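Local coordinates for 49 protein (Murid herpesvirus 4, PDB 6A4V) that interacts with host poly(ADP-ribose) polymerase 1 and probably facilitates virus replication through that interaction, at residues S273-W276 with A277-N281. Numbering follows the deposited sequence.
Sequences SVVW and AKLSN
V274 and K278 lean out together from successive turns at the start of helix 274-289. Methyl CG2 of V274, anti to the backbone N (chi1 72° places CG1 in the tighter slot between N and the carbonyl carbon), meets CE of K278 at 4.0 Å. The lysine starts with CG beside its own N, runs extended through chi2 and chi3, and bends only at chi4 (-70°). Its root passes close to the V274 carbonyl, with CG 3.3 Å from V274 O, while NZ forms a salt bridge with E206 of the second subunit. V275 and L279 repeat the pairing, CG1 of V275 lying 3.9 Å from CD1 of L279. Such i to i+4 pairs mark the first turns of an alpha helix, here in a largely helical protein. The backbone bonds are uneven: A277 N to S273 O is long at 3.3 Å, K278 N reaches V274 O nearly straight (2.9 Å, 169° at the hydrogen), L279 N reaches V275 O at 2.7 Å, and S280 N to W276 O is weak; that last oxygen also accepts a bond from R106 of the second subunit. S273, the N-cap residue, makes no side-chain capping bond; its CB lies at the edge of the W276 indole, in the ring plane. V275 and L279 pack on V261 of helix 238-262, and V274, V275 and K278 on Y311 and L308 of helix 295-312.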
loop_
_atom_site.group_PDB
_atom_site.type_symbol
_atom_site.label_atom_id
_atom_site.label_comp_id
_atom_site.label_asym_id
_atom_site.label_seq_id
_atom_site.Cartn_x
_atom_site.Cartn_y
_atom_site.Cartn_z
ATOM N N SER B 273 -33.512 -6.843 6.656
ATOM C CA SER B 273 -33.004 -5.459 6.671
ATOM C C SER B 273 -31.492 -5.479 6.418
ATOM O O SER B 273 -30.713 -5.902 7.280
ATOM C CB SER B 273 -33.333 -4.772 7.978
ATOM O OG SER B 273 -32.851 -3.435 7.995
ATOM N N VAL B 274 -31.079 -5.022 5.232
ATOM C CA VAL B 274 -29.668 -5.120 4.807
ATOM C C VAL B 274 -28.774 -4.187 5.655
ATOM O O VAL B 274 -27.552 -4.402 5.711
ATOM C CB VAL B 274 -29.512 -4.873 3.288
ATOM C CG1 VAL B 274 -29.722 -3.419 2.920
ATOM C CG2 VAL B 274 -28.177 -5.360 2.733
ATOM N N VAL B 275 -29.360 -3.165 6.299
ATOM C CA VAL B 275 -28.640 -2.335 7.277
ATOM C C VAL B 275 -28.177 -3.228 8.436
ATOM O O VAL B 275 -26.977 -3.361 8.691
ATOM C CB VAL B 275 -29.489 -1.167 7.813
ATOM C CG1 VAL B 275 -28.766 -0.402 8.914
ATOM C CG2 VAL B 275 -29.899 -0.220 6.705
ATOM N N TRP B 276 -29.144 -3.847 9.117
ATOM C CA TRP B 276 -28.893 -4.687 10.296
ATOM C C TRP B 276 -27.847 -5.770 9.995
ATOM O O TRP B 276 -27.086 -6.159 10.897
ATOM C CB TRP B 276 -30.210 -5.279 10.815
ATOM C CG TRP B 276 -31.061 -4.243 11.485
ATOM C CD1 TRP B 276 -32.261 -3.726 11.074
ATOM C CD2 TRP B 276 -30.716 -3.545 12.690
ATOM N NE1 TRP B 276 -32.698 -2.774 11.956
ATOM C CE2 TRP B 276 -31.769 -2.643 12.958
ATOM C CE3 TRP B 276 -29.623 -3.608 13.562
ATOM C CZ2 TRP B 276 -31.751 -1.809 14.076
ATOM C CZ3 TRP B 276 -29.608 -2.786 14.665
ATOM C CH2 TRP B 276 -30.661 -1.902 14.915
ATOM N N ALA B 277 -27.802 -6.196 8.724
ATOM C CA ALA B 277 -26.919 -7.242 8.197
ATOM C C ALA B 277 -25.481 -6.758 7.972
ATOM O O ALA B 277 -24.506 -7.453 8.316
ATOM C CB ALA B 277 -27.496 -7.745 6.895
ATOM N N LYS B 278 -25.364 -5.638 7.254
ATOM C CA LYS B 278 -24.134 -4.971 7.079
ATOM C C LYS B 278 -23.611 -4.546 8.454
ATOM O O LYS B 278 -22.417 -4.733 8.744
ATOM C CB LYS B 278 -24.282 -3.814 6.084
ATOM C CG LYS B 278 -24.407 -4.263 4.635
ATOM C CD LYS B 278 -24.403 -3.150 3.582
ATOM C CE LYS B 278 -24.597 -3.679 2.171
ATOM N NZ LYS B 278 -23.418 -4.441 1.693
ATOM N N LEU B 279 -24.518 -4.130 9.355
ATOM C CA LEU B 279 -24.068 -3.695 10.613
ATOM C C LEU B 279 -23.476 -4.870 11.377
ATOM O O LEU B 279 -22.467 -4.716 11.984
ATOM C CB LEU B 279 -25.169 -2.985 11.403
ATOM C CG LEU B 279 -25.122 -1.467 11.309
ATOM C CD1 LEU B 279 -26.350 -0.875 11.975
ATOM C CD2 LEU B 279 -23.848 -0.946 11.959
ATOM N N SER B 280 -24.078 -6.044 11.244
ATOM C CA SER B 280 -23.637 -7.186 11.997
ATOM C C SER B 280 -22.278 -7.634 11.452
ATOM O O SER B 280 -21.336 -7.948 12.202
ATOM C CB SER B 280 -24.652 -8.304 11.950
ATOM O OG SER B 280 -24.181 -9.401 12.721
ATOM N N ASN B 281 -22.188 -7.577 10.135
ATOM C CA ASN B 281 -20.976 -7.868 9.389
ATOM C C ASN B 281 -19.850 -6.917 9.837
ATOM O O ASN B 281 -18.743 -7.366 10.172
ATOM C CB ASN B 281 -21.300 -7.724 7.909
ATOM C CG ASN B 281 -20.312 -8.401 6.991
ATOM O OD1 ASN B 281 -19.839 -9.506 7.277
ATOM N ND2 ASN B 281 -19.986 -7.709 5.904
#